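Local coordinates for Dps family protein (Staphylococcus aureus subsp. aureus, PDB 2D5K) that probably compacts the nucleoid and, like other Dps proteins of the ferritin superfamily, takes up iron in a hollow twelve-subunit shell, at residues K44-E47 with L48-A52; V71-L74 with T75-L78; S91-Q94 with M95-L99; A120-D123 with V124-D127; Q133-V136 with D137-W141. All blocks are in the same frame, centred on the assembly; numbering follows the deposited sequence.

The five contacts follow one another along a single ferritin-like four-helix bundle. Contact 1 lies in the first half of helix 38-65, contact 2 starts the short helix 74-80, contact 3 opens helix 92-120, and contacts 4 and 5 share helix 123-147, their centres about 20 Å apart. Contacts 1 and 5, about 13 Å between centres, meet through Glu51 with Ser135 and His139, while contacts 1 and 3 meet through Phe45 packed on Leu99 and Met95. Contact 2 stands apart from the rest, about 10 Å from contact 1 at the nearest atoms, and contacts 3 and 4 lie about 33 Å apart between centres. Contacts 2, 3 and 4 cap helix starts, while contacts 1, 3 and 5 join long helices inside the bundle.

Contact 1: K44-E47 with L48-A52; sequences KFEE and LYNEA
Glu46 lies against the ring of Tyr49 one turn further along helix 38-65. Its CA sits over one face as a CH-pi contact, 3.6 Å from the Tyr49 ring centroid, and its chain runs on past the phenol end, where Glu46 CG comes 3.2 Å from Tyr49 OH. The carboxylate and ring planes are nearly parallel, 3° apart. Tyr49 CG stands between its backbone N and carbonyl carbon (chi1 62°), which swings the ring back over the preceding turn. There it also stacks on His27 and meets His30 edge-to-face.

The backbone polar groups are satisfied by the regular helix: Leu48 N donates to Lys44 O at 3.0 Å, and Tyr49, Asn50 and Glu51 follow the same pattern. Lys44 bends so that its CE rests 3.9 Å from Leu48 CG, and Leu48 CD1 reaches the edge of the Phe45 ring.

Both carboxylate oxygens of Glu51 are taken across the bundle, OE2 by the hydroxyl of Ser135 and OE1 by NE2 of His139. The chemistry is therefore divided: Leu48, Phe45 and the Tyr49 ring pack by contact alone, whereas the acid of Glu51 spends its hydrogen bonds on joining helix 38-65 to helix 123-147.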
loop_
_atom_site.group_PDB
_atom_site.type_symbol
_atom_site.label_atom_id
_atom_site.label_comp_id
_atom_site.label_asym_id
_atom_site.label_seq_id
_atom_site.Cartn_x
_atom_site.Cartn_y
_atom_site.Cartn_z
ATOM N N LYS B 44 2.298 21.544 -11.388
ATOM C CA LYS B 44 1.786 21.170 -12.703
ATOM C C LYS B 44 2.905 20.991 -13.729
ATOM O O LYS B 44 2.871 20.062 -14.534
ATOM C CB LYS B 44 0.786 22.216 -13.214
ATOM C CG LYS B 44 0.140 21.827 -14.541
ATOM C CD LYS B 44 -0.584 20.488 -14.415
ATOM C CE LYS B 44 -0.927 19.887 -15.777
ATOM N NZ LYS B 44 -1.945 20.666 -16.543
ATOM N N PHE B 45 3.896 21.875 -13.705
ATOM C CA PHE B 45 4.996 21.760 -14.655
ATOM C C PHE B 45 5.802 20.484 -14.426
ATOM O O PHE B 45 6.340 19.912 -15.374
ATOM C CB PHE B 45 5.909 22.992 -14.588
ATOM C CG PHE B 45 5.246 24.265 -15.057
ATOM C CD1 PHE B 45 4.293 24.238 -16.073
ATOM C CD2 PHE B 45 5.581 25.488 -14.489
ATOM C CE1 PHE B 45 3.683 25.414 -16.515
ATOM C CE2 PHE B 45 4.978 26.667 -14.925
ATOM C CZ PHE B 45 4.028 26.628 -15.939
ATOM N N GLU B 46 5.884 20.033 -13.175
ATOM C CA GLU B 46 6.614 18.801 -12.881
ATOM C C GLU B 46 5.819 17.605 -13.396
ATOM O O GLU B 46 6.383 16.669 -13.956
ATOM C CB GLU B 46 6.856 18.638 -11.377
ATOM C CG GLU B 46 7.718 17.412 -11.061
ATOM C CD GLU B 46 8.104 17.298 -9.600
ATOM O OE1 GLU B 46 8.277 18.344 -8.938
ATOM O OE2 GLU B 46 8.260 16.154 -9.120
ATOM N N GLU B 47 4.506 17.635 -13.206
ATOM C CA GLU B 47 3.666 16.543 -13.684
ATOM C C GLU B 47 3.841 16.448 -15.195
ATOM O O GLU B 47 3.904 15.357 -15.764
ATOM C CB GLU B 47 2.199 16.805 -13.334
ATOM C CG GLU B 47 1.970 17.101 -11.851
ATOM C CD GLU B 47 0.500 17.251 -11.490
ATOM O OE1 GLU B 47 -0.255 17.854 -12.283
ATOM O OE2 GLU B 47 0.103 16.778 -10.404
ATOM N N LEU B 48 3.935 17.606 -15.843
ATOM C CA LEU B 48 4.113 17.649 -17.285
ATOM C C LEU B 48 5.464 17.113 -17.746
ATOM O O LEU B 48 5.518 16.371 -18.727
ATOM C CB LEU B 48 3.911 19.079 -17.805
ATOM C CG LEU B 48 2.456 19.556 -17.736
ATOM C CD1 LEU B 48 2.373 21.037 -18.068
ATOM C CD2 LEU B 48 1.609 18.734 -18.706
ATOM N N TYR B 49 6.563 17.469 -17.081
ATOM C CA TYR B 49 7.816 16.920 -17.570
ATOM C C TYR B 49 7.947 15.437 -17.243
ATOM O O TYR B 49 8.625 14.712 -17.962
ATOM C CB TYR B 49 9.059 17.733 -17.129
ATOM C CG TYR B 49 9.394 17.877 -15.652
ATOM C CD1 TYR B 49 9.669 16.767 -14.846
ATOM C CD2 TYR B 49 9.544 19.146 -15.093
ATOM C CE1 TYR B 49 10.097 16.932 -13.512
ATOM C CE2 TYR B 49 9.964 19.319 -13.775
ATOM C CZ TYR B 49 10.240 18.216 -12.991
ATOM O OH TYR B 49 10.661 18.414 -11.692
ATOM N N ASN B 50 7.279 14.972 -16.190
ATOM C CA ASN B 50 7.336 13.546 -15.880
ATOM C C ASN B 50 6.598 12.814 -17.003
ATOM O O ASN B 50 7.002 11.731 -17.435
ATOM C CB ASN B 50 6.672 13.240 -14.535
ATOM C CG ASN B 50 7.556 13.594 -13.353
ATOM O OD1 ASN B 50 8.784 13.607 -13.462
ATOM N ND2 ASN B 50 6.936 13.866 -12.209
ATOM N N GLU B 51 5.519 13.418 -17.487
ATOM C CA GLU B 51 4.756 12.820 -18.570
ATOM C C GLU B 51 5.577 12.875 -19.855
ATOM O O GLU B 51 5.553 11.943 -20.657
ATOM C CB GLU B 51 3.427 13.555 -18.745
ATOM C CG GLU B 51 2.640 13.142 -19.968
ATOM C CD GLU B 51 1.186 13.559 -19.878
ATOM O OE1 GLU B 51 0.909 14.640 -19.319
ATOM O OE2 GLU B 51 0.318 12.806 -20.373
ATOM N N ALA B 52 6.311 13.967 -20.042
ATOM C CA ALA B 52 7.145 14.124 -21.227
ATOM C C ALA B 52 8.189 13.017 -21.290
ATOM O O ALA B 52 8.447 12.455 -22.359
ATOM C CB ALA B 52 7.835 15.486 -21.212
#

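Contact 2: V71-L74 with T75-L78; sequences VGTL and TECL
Thr73 and Glu76 hold each other in the tight part of this contact. The hydroxyl Thr73 OG1 is gripped twice: it accepts from Glu76 N at 3.1 Å, in a fairly straight bond (158° at the hydrogen), and donates to Glu76 OE1 at 2.7 Å. The carboxylate is met on its anti side, only 17° out of its plane. With chi1 at 71°, Thr73 OG1 lies between its backbone N and carbonyl carbon, facing the amide of Glu76. Glu76 CG, anti to its own carbonyl carbon, passes 3.1 Å from Thr73 OG1, and the extended chain carries OE1 on to the hydroxyl. The methyl Thr73 CG2 also packs against Glu76 OE1, 3.3 Å away.

Thr73 is thus the N-cap of helix 74-80, the short helix that Dps proteins carry between the second and third long helices of the ferritin-like bundle. The first turn closes with Cys77 N donating to Thr73 O and Leu78 N to Leu74 O, the latter at 2.9 Å.

On the inner flank, Val71 CG2 lies 4.1 Å from Cys77 SG, a looser apolar touch, and both residues lean on helix 5-32 at Val16 and Thr20.

The outer side has fewer contacts within this stretch. Thr75 is exposed, and its CB lies 4.1 Å from Thr73 OG1, the nearest side-chain atom of 71-74; its hydroxyl instead bonds to Glu85 of a neighbouring subunit, whose other carboxylate oxygen takes Leu74 N. The same subunit brings its own Leu78 against Thr75 and its own Thr75 against Leu78.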
loop_
_atom_site.group_PDB
_atom_site.type_symbol
_atom_site.label_atom_id
_atom_site.label_comp_id
_atom_site.label_asym_id
_atom_site.label_seq_id
_atom_site.Cartn_x
_atom_site.Cartn_y
_atom_site.Cartn_z
ATOM N N VAL B 71 16.556 9.133 -31.822
ATOM C CA VAL B 71 17.515 10.226 -31.671
ATOM C C VAL B 71 18.054 10.160 -30.247
ATOM O O VAL B 71 17.306 10.334 -29.284
ATOM C CB VAL B 71 16.861 11.609 -31.915
ATOM C CG1 VAL B 71 16.623 11.812 -33.397
ATOM C CG2 VAL B 71 15.547 11.711 -31.160
ATOM N N GLY B 72 19.355 9.906 -30.119
ATOM C CA GLY B 72 19.953 9.779 -28.801
ATOM C C GLY B 72 20.852 10.884 -28.275
ATOM O O GLY B 72 21.655 10.631 -27.381
ATOM N N THR B 73 20.739 12.094 -28.812
ATOM C CA THR B 73 21.552 13.205 -28.328
ATOM C C THR B 73 20.708 14.469 -28.256
ATOM O O THR B 73 19.719 14.605 -28.976
ATOM C CB THR B 73 22.767 13.490 -29.241
ATOM O OG1 THR B 73 22.320 14.055 -30.481
ATOM C CG2 THR B 73 23.545 12.206 -29.506
ATOM N N LEU B 74 21.104 15.390 -27.385
ATOM C CA LEU B 74 20.388 16.649 -27.222
ATOM C C LEU B 74 20.591 17.539 -28.443
ATOM O O LEU B 74 19.691 18.279 -28.854
ATOM C CB LEU B 74 20.881 17.360 -25.961
ATOM C CG LEU B 74 20.652 16.565 -24.670
ATOM C CD1 LEU B 74 21.338 17.258 -23.503
ATOM C CD2 LEU B 74 19.154 16.435 -24.411
ATOM N N THR B 75 21.779 17.462 -29.028
ATOM C CA THR B 75 22.090 18.260 -30.204
ATOM C C THR B 75 21.117 17.927 -31.334
ATOM O O THR B 75 20.597 18.821 -32.000
ATOM C CB THR B 75 23.530 17.994 -30.686
ATOM O OG1 THR B 75 24.443 18.218 -29.603
ATOM C CG2 THR B 75 23.884 18.921 -31.843
ATOM N N GLU B 76 20.874 16.637 -31.547
ATOM C CA GLU B 76 19.957 16.203 -32.597
ATOM C C GLU B 76 18.527 16.635 -32.271
ATOM O O GLU B 76 17.790 17.082 -33.151
ATOM C CB GLU B 76 20.025 14.680 -32.767
ATOM C CG GLU B 76 21.329 14.184 -33.392
ATOM C CD GLU B 76 21.482 12.673 -33.316
ATOM O OE1 GLU B 76 21.602 12.139 -32.193
ATOM O OE2 GLU B 76 21.481 12.020 -34.382
ATOM N N CYS B 77 18.140 16.511 -31.005
ATOM C CA CYS B 77 16.799 16.905 -30.591
ATOM C C CYS B 77 16.546 18.390 -30.864
ATOM O O CYS B 77 15.492 18.764 -31.382
ATOM C CB CYS B 77 16.591 16.598 -29.106
ATOM S SG CYS B 77 16.425 14.829 -28.717
ATOM N N LEU B 78 17.514 19.236 -30.522
ATOM C CA LEU B 78 17.375 20.671 -30.745
ATOM C C LEU B 78 17.221 20.991 -32.228
ATOM O O LEU B 78 16.589 21.979 -32.597
ATOM C CB LEU B 78 18.592 21.418 -30.188
ATOM C CG LEU B 78 18.719 21.500 -28.664
ATOM C CD1 LEU B 78 20.103 22.016 -28.279
ATOM C CD2 LEU B 78 17.637 22.417 -28.113
#

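Contact 3: S91-Q94 with M95-L99; sequences SAEQ and MVEEL
Met95 N donates to Ser91 O at 2.9 Å, and this bond closes the first turn of helix 92-120. Three further backbone bonds of the same kind follow, from Val96 to Ala92, Glu97 to Glu93 and Glu98 to Gln94.

A second set of polar bonds ties side chains to backbone amides at the helix start. Ser91 OG accepts from Gln94 N at 3.1 Å, and in return Gln94 OE1 takes Ser91 N at 2.9 Å, both bonds being close to straight. This reciprocal pair is a capping box, with Ser91 as the N-cap where the chain enters the third long helix of the ferritin-like bundle. Gln94 CG lies beside its backbone N (chi1 -62°), and from there the extended chain turns its amide oxygen back to the serine.

Two side chains pass carbon atoms by backbone carbonyls of the preceding turn and find their apolar partners on other helices. Met95 CG lies 3.2 Å from Ser91 O, and the extended thioether then runs inward to pack on Phe29, Tyr32 and Phe45. Val96 rests its CG2 3.4 Å from Ala92 O, and the side chain packs on Phe143 and Leu147 of helix 123-147.

Charged groups form the last class. The carboxylates of Glu93 and Glu97, one turn apart, lie close together, though their modelled approach is doubtful. Both residues touch a crystal neighbour. Glu98 points to another flank of the helix, its OE2 in a salt bridge with Lys25 and its OE1 bonded to Tyr90 OH.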
loop_
_atom_site.group_PDB
_atom_site.type_symbol
_atom_site.label_atom_id
_atom_site.label_comp_id
_atom_site.label_asym_id
_atom_site.label_seq_id
_atom_site.Cartn_x
_atom_site.Cartn_y
_atom_site.Cartn_z
ATOM N N SER B 91 6.677 35.510 -17.450
ATOM C CA SER B 91 5.774 35.545 -16.307
ATOM C C SER B 91 5.044 34.205 -16.348
ATOM O O SER B 91 5.111 33.500 -17.357
ATOM C CB SER B 91 4.756 36.671 -16.465
ATOM O OG SER B 91 3.885 36.402 -17.549
ATOM N N ALA B 92 4.344 33.856 -15.274
ATOM C CA ALA B 92 3.611 32.591 -15.240
ATOM C C ALA B 92 2.633 32.528 -16.412
ATOM O O ALA B 92 2.507 31.504 -17.078
ATOM C CB ALA B 92 2.857 32.453 -13.923
ATOM N N GLU B 93 1.942 33.634 -16.662
ATOM C CA GLU B 93 0.981 33.683 -17.755
ATOM C C GLU B 93 1.658 33.431 -19.101
ATOM O O GLU B 93 1.144 32.683 -19.930
ATOM C CB GLU B 93 0.271 35.043 -17.767
ATOM C CG GLU B 93 -0.831 35.154 -18.803
ATOM C CD GLU B 93 -0.522 36.181 -19.870
ATOM O OE1 GLU B 93 0.574 36.108 -20.468
ATOM O OE2 GLU B 93 -1.376 37.059 -20.116
ATOM N N GLN B 94 2.817 34.045 -19.316
ATOM C CA GLN B 94 3.537 33.870 -20.575
ATOM C C GLN B 94 4.034 32.436 -20.728
ATOM O O GLN B 94 4.131 31.918 -21.838
ATOM C CB GLN B 94 4.707 34.854 -20.658
ATOM C CG GLN B 94 4.263 36.310 -20.643
ATOM C CD GLN B 94 5.425 37.282 -20.605
ATOM O OE1 GLN B 94 6.400 37.076 -19.883
ATOM N NE2 GLN B 94 5.317 38.361 -21.375
ATOM N N MET B 95 4.346 31.791 -19.611
ATOM C CA MET B 95 4.807 30.408 -19.667
ATOM C C MET B 95 3.662 29.516 -20.130
ATOM O O MET B 95 3.835 28.676 -21.011
ATOM C CB MET B 95 5.282 29.940 -18.289
ATOM C CG MET B 95 6.532 30.638 -17.791
ATOM S SD MET B 95 6.988 30.047 -16.150
ATOM C CE MET B 95 8.655 30.705 -16.017
ATOM N N VAL B 96 2.491 29.701 -19.530
ATOM C CA VAL B 96 1.334 28.891 -19.891
ATOM C C VAL B 96 0.924 29.188 -21.331
ATOM O O VAL B 96 0.535 28.284 -22.066
ATOM C CB VAL B 96 0.158 29.142 -18.924
ATOM C CG1 VAL B 96 -1.057 28.329 -19.349
ATOM C CG2 VAL B 96 0.571 28.762 -17.513
ATOM N N GLU B 97 1.028 30.450 -21.741
ATOM C CA GLU B 97 0.686 30.813 -23.110
ATOM C C GLU B 97 1.598 30.078 -24.090
ATOM O O GLU B 97 1.130 29.535 -25.090
ATOM C CB GLU B 97 0.825 32.326 -23.331
ATOM C CG GLU B 97 -0.163 33.169 -22.550
ATOM C CD GLU B 97 -0.028 34.655 -22.850
ATOM O OE1 GLU B 97 1.114 35.160 -22.849
ATOM O OE2 GLU B 97 -1.065 35.316 -23.078
ATOM N N GLU B 98 2.899 30.055 -23.810
ATOM C CA GLU B 98 3.824 29.381 -24.709
ATOM C C GLU B 98 3.600 27.877 -24.738
ATOM O O GLU B 98 3.662 27.260 -25.799
ATOM C CB GLU B 98 5.281 29.668 -24.341
ATOM C CG GLU B 98 6.249 29.050 -25.349
ATOM C CD GLU B 98 7.620 29.683 -25.332
ATOM O OE1 GLU B 98 7.706 30.918 -25.498
ATOM O OE2 GLU B 98 8.612 28.946 -25.163
ATOM N N LEU B 99 3.349 27.277 -23.579
ATOM C CA LEU B 99 3.104 25.840 -23.554
ATOM C C LEU B 99 1.844 25.545 -24.361
ATOM O O LEU B 99 1.776 24.549 -25.082
ATOM C CB LEU B 99 2.933 25.342 -22.117
ATOM C CG LEU B 99 4.208 25.310 -21.271
ATOM C CD1 LEU B 99 3.866 24.833 -19.868
ATOM C CD2 LEU B 99 5.234 24.381 -21.918
#

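Contact 4: A120-D123 with V124-D127; sequences AGDD and VSED
The carboxylate of Asp122 faces Ser125 with both of its oxygens. Asp122 OD1 receives Ser125 N at 2.9 Å in a nearly straight bond, and Asp122 OD2 receives Ser125 OG at 2.7 Å. Each donor stands well above the carboxylate plane, by 54° and 47°, so the serine lies over the flat group and not at its rim. Asp122 CG is turned opposite its backbone N, which carries the acid forward over the first turn of helix 123-147 and makes Asp122 its N-cap. Just before it, Gly121, with positive phi, ends helix 92-120 in a Schellman motif, so a very short link joins the two helices.

Asp123 and Glu126 are arranged quite differently. Their side chains lie alongside, pointing the same way, with the carboxylate planes 39° apart and Asp123 OD1 3.4 Å from Glu126 OE1.

Arg62 completes the first group, with a salt bridge to Asp122 OD1 and a bond to Ser125 OG, while Gln5 donates to Asp122 OD2. Such donors, together with the helix start, would probably keep Asp122 ionised, whereas the neighbouring acids Asp123 and Glu126 may raise each other's proton affinity.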
loop_
_atom_site.group_PDB
_atom_site.type_symbol
_atom_site.label_atom_id
_atom_site.label_comp_id
_atom_site.label_asym_id
_atom_site.label_seq_id
_atom_site.Cartn_x
_atom_site.Cartn_y
_atom_site.Cartn_z
ATOM N N ALA B 120 0.826 3.746 -43.531
ATOM C CA ALA B 120 1.985 2.870 -43.624
ATOM C C ALA B 120 1.697 1.501 -43.019
ATOM O O ALA B 120 2.495 0.572 -43.146
ATOM C CB ALA B 120 3.172 3.513 -42.918
ATOM N N GLY B 121 0.549 1.381 -42.363
ATOM C CA GLY B 121 0.185 0.119 -41.750
ATOM C C GLY B 121 0.827 -0.074 -40.387
ATOM O O GLY B 121 0.827 -1.182 -39.853
ATOM N N ASP B 122 1.390 0.994 -39.828
ATOM C CA ASP B 122 2.010 0.910 -38.508
ATOM C C ASP B 122 0.942 1.354 -37.525
ATOM O O ASP B 122 0.907 2.505 -37.090
ATOM C CB ASP B 122 3.223 1.833 -38.403
ATOM C CG ASP B 122 3.989 1.633 -37.108
ATOM O OD1 ASP B 122 3.414 1.049 -36.161
ATOM O OD2 ASP B 122 5.158 2.064 -37.030
ATOM N N ASP B 123 0.067 0.423 -37.176
ATOM C CA ASP B 123 -1.036 0.718 -36.282
ATOM C C ASP B 123 -0.617 0.883 -34.829
ATOM O O ASP B 123 -1.338 1.492 -34.039
ATOM C CB ASP B 123 -2.094 -0.368 -36.445
ATOM C CG ASP B 123 -2.480 -0.562 -37.904
ATOM O OD1 ASP B 123 -2.916 0.425 -38.529
ATOM O OD2 ASP B 123 -2.332 -1.685 -38.429
ATOM N N VAL B 124 0.547 0.348 -34.478
ATOM C CA VAL B 124 1.050 0.481 -33.115
ATOM C C VAL B 124 1.513 1.924 -32.907
ATOM O O VAL B 124 1.141 2.569 -31.927
ATOM C CB VAL B 124 2.229 -0.479 -32.851
ATOM C CG1 VAL B 124 2.923 -0.117 -31.537
ATOM C CG2 VAL B 124 1.716 -1.915 -32.785
ATOM N N SER B 125 2.321 2.431 -33.831
ATOM C CA SER B 125 2.803 3.807 -33.718
ATOM C C SER B 125 1.620 4.757 -33.806
ATOM O O SER B 125 1.577 5.779 -33.121
ATOM C CB SER B 125 3.810 4.122 -34.827
ATOM O OG SER B 125 4.996 3.359 -34.657
ATOM N N GLU B 126 0.654 4.412 -34.650
ATOM C CA GLU B 126 -0.530 5.242 -34.806
ATOM C C GLU B 126 -1.226 5.371 -33.456
ATOM O O GLU B 126 -1.600 6.468 -33.040
ATOM C CB GLU B 126 -1.488 4.620 -35.827
ATOM C CG GLU B 126 -2.767 5.422 -36.025
ATOM C CD GLU B 126 -3.727 4.768 -37.001
ATOM O OE1 GLU B 126 -3.471 3.616 -37.413
ATOM O OE2 GLU B 126 -4.742 5.401 -37.348
ATOM N N ASP B 127 -1.383 4.242 -32.770
ATOM C CA ASP B 127 -2.036 4.214 -31.465
ATOM C C ASP B 127 -1.274 5.051 -30.441
ATOM O O ASP B 127 -1.880 5.727 -29.606
ATOM C CB ASP B 127 -2.158 2.766 -30.978
ATOM C CG ASP B 127 -2.924 2.649 -29.677
ATOM O OD1 ASP B 127 -4.079 3.121 -29.620
ATOM O OD2 ASP B 127 -2.370 2.080 -28.711
#

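Contact 5: Q133-V136 with D137-W141; sequences QTSV and DKHNW
Ser135 O takes the amide of His139 in a bond of 2.9 Å from His139 N that is almost straight (172° at the hydrogen), and the imidazole leans on the same carbonyl, with His139 CD2 only 3.0 Å from Ser135 O. The two side chains converge: Ser135 OG, carried opposite its backbone N (chi1 178°), lies 3.1 Å from His139 NE2. Both have their strongest polar partner in Glu51 of helix 38-65, whose carboxylate spans the pair and would hold the ring against rotation.

On another flank, Gln133 crosses Asp137. Gln133 CG comes 3.6 Å from Asp137 OD2, and their amide and carboxylate planes differ by 36°. The polar ends go elsewhere: Gln133 NE2 bonds to Glu111, Asp137 OD1 to Ser107, and Asp137 OD2 forms a salt bridge with Arg62 of a neighbouring subunit. Asn140, also turned to helix 92-120, bonds to Ser100 and Thr104.

One face of helix 123-147 thus meets helix 38-65, a second meets helix 92-120, and Asp137 reaches across a subunit border, an arrangement that places helix 123-147 as the last long helix of a ferritin-like four-helix bundle, packed in a twelve-subunit Dps assembly.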
loop_
_atom_site.group_PDB
_atom_site.type_symbol
_atom_site.label_atom_id
_atom_site.label_comp_id
_atom_site.label_asym_id
_atom_site.label_seq_id
_atom_site.Cartn_x
_atom_site.Cartn_y
_atom_site.Cartn_z
ATOM N N GLN B 133 -1.758 12.521 -28.388
ATOM C CA GLN B 133 -2.630 13.625 -28.776
ATOM C C GLN B 133 -3.765 13.794 -27.766
ATOM O O GLN B 133 -4.198 14.913 -27.491
ATOM C CB GLN B 133 -3.200 13.384 -30.177
ATOM C CG GLN B 133 -3.963 14.580 -30.748
ATOM C CD GLN B 133 -4.505 14.306 -32.133
ATOM O OE1 GLN B 133 -5.071 13.244 -32.383
ATOM N NE2 GLN B 133 -4.343 15.269 -33.045
ATOM N N THR B 134 -4.244 12.681 -27.219
ATOM C CA THR B 134 -5.316 12.716 -26.229
ATOM C C THR B 134 -4.896 13.579 -25.038
ATOM O O THR B 134 -5.619 14.487 -24.622
ATOM C CB THR B 134 -5.645 11.297 -25.697
ATOM O OG1 THR B 134 -6.107 10.467 -26.773
ATOM C CG2 THR B 134 -6.723 11.369 -24.617
ATOM N N SER B 135 -3.721 13.286 -24.490
ATOM C CA SER B 135 -3.221 14.030 -23.334
ATOM C C SER B 135 -2.854 15.468 -23.690
ATOM O O SER B 135 -3.137 16.398 -22.929
ATOM C CB SER B 135 -2.006 13.320 -22.741
ATOM O OG SER B 135 -1.483 14.067 -21.654
ATOM N N VAL B 136 -2.220 15.651 -24.842
ATOM C CA VAL B 136 -1.839 16.991 -25.285
ATOM C C VAL B 136 -3.067 17.901 -25.385
ATOM O O VAL B 136 -3.067 19.032 -24.880
ATOM C CB VAL B 136 -1.115 16.928 -26.655
ATOM C CG1 VAL B 136 -1.025 18.320 -27.277
ATOM C CG2 VAL B 136 0.288 16.345 -26.463
ATOM N N ASP B 137 -4.119 17.410 -26.028
ATOM C CA ASP B 137 -5.338 18.201 -26.182
ATOM C C ASP B 137 -6.007 18.495 -24.844
ATOM O O ASP B 137 -6.530 19.588 -24.626
ATOM C CB ASP B 137 -6.332 17.481 -27.102
ATOM C CG ASP B 137 -5.892 17.481 -28.556
ATOM O OD1 ASP B 137 -4.936 18.213 -28.893
ATOM O OD2 ASP B 137 -6.513 16.756 -29.367
ATOM N N LYS B 138 -5.997 17.512 -23.952
ATOM C CA LYS B 138 -6.605 17.677 -22.637
ATOM C C LYS B 138 -5.868 18.766 -21.865
ATOM O O LYS B 138 -6.485 19.675 -21.308
ATOM C CB LYS B 138 -6.546 16.352 -21.874
ATOM C CG LYS B 138 -7.246 16.361 -20.532
ATOM C CD LYS B 138 -7.215 14.965 -19.917
ATOM C CE LYS B 138 -7.982 14.911 -18.605
ATOM N NZ LYS B 138 -7.927 13.546 -17.989
ATOM N N HIS B 139 -4.543 18.674 -21.834
ATOM C CA HIS B 139 -3.740 19.675 -21.138
ATOM C C HIS B 139 -3.951 21.052 -21.757
ATOM O O HIS B 139 -4.031 22.054 -21.050
ATOM C CB HIS B 139 -2.251 19.335 -21.223
ATOM C CG HIS B 139 -1.844 18.164 -20.386
ATOM N ND1 HIS B 139 -2.067 18.107 -19.027
ATOM C CD2 HIS B 139 -1.201 17.020 -20.713
ATOM C CE1 HIS B 139 -1.576 16.974 -18.553
ATOM N NE2 HIS B 139 -1.046 16.298 -19.556
ATOM N N ASN B 140 -4.036 21.099 -23.082
ATOM C CA ASN B 140 -4.209 22.376 -23.758
ATOM C C ASN B 140 -5.517 23.039 -23.347
ATOM O O ASN B 140 -5.567 24.254 -23.165
ATOM C CB ASN B 140 -4.145 22.193 -25.275
ATOM C CG ASN B 140 -3.633 23.433 -25.983
ATOM O OD1 ASN B 140 -3.249 24.411 -25.338
ATOM N ND2 ASN B 140 -3.617 23.397 -27.309
ATOM N N TRP B 141 -6.579 22.251 -23.194
ATOM C CA TRP B 141 -7.849 22.820 -22.764
ATOM C C TRP B 141 -7.640 23.449 -21.386
ATOM O O TRP B 141 -8.114 24.551 -21.119
ATOM C CB TRP B 141 -8.943 21.743 -22.693
ATOM C CG TRP B 141 -9.966 22.015 -21.625
ATOM C CD1 TRP B 141 -10.749 23.131 -21.500
ATOM C CD2 TRP B 141 -10.241 21.202 -20.479
ATOM N NE1 TRP B 141 -11.483 23.068 -20.339
ATOM C CE2 TRP B 141 -11.190 21.896 -19.693
ATOM C CE3 TRP B 141 -9.774 19.956 -20.037
ATOM C CZ2 TRP B 141 -11.680 21.384 -18.484
ATOM C CZ3 TRP B 141 -10.264 19.449 -18.834
ATOM C CH2 TRP B 141 -11.204 20.163 -18.074
#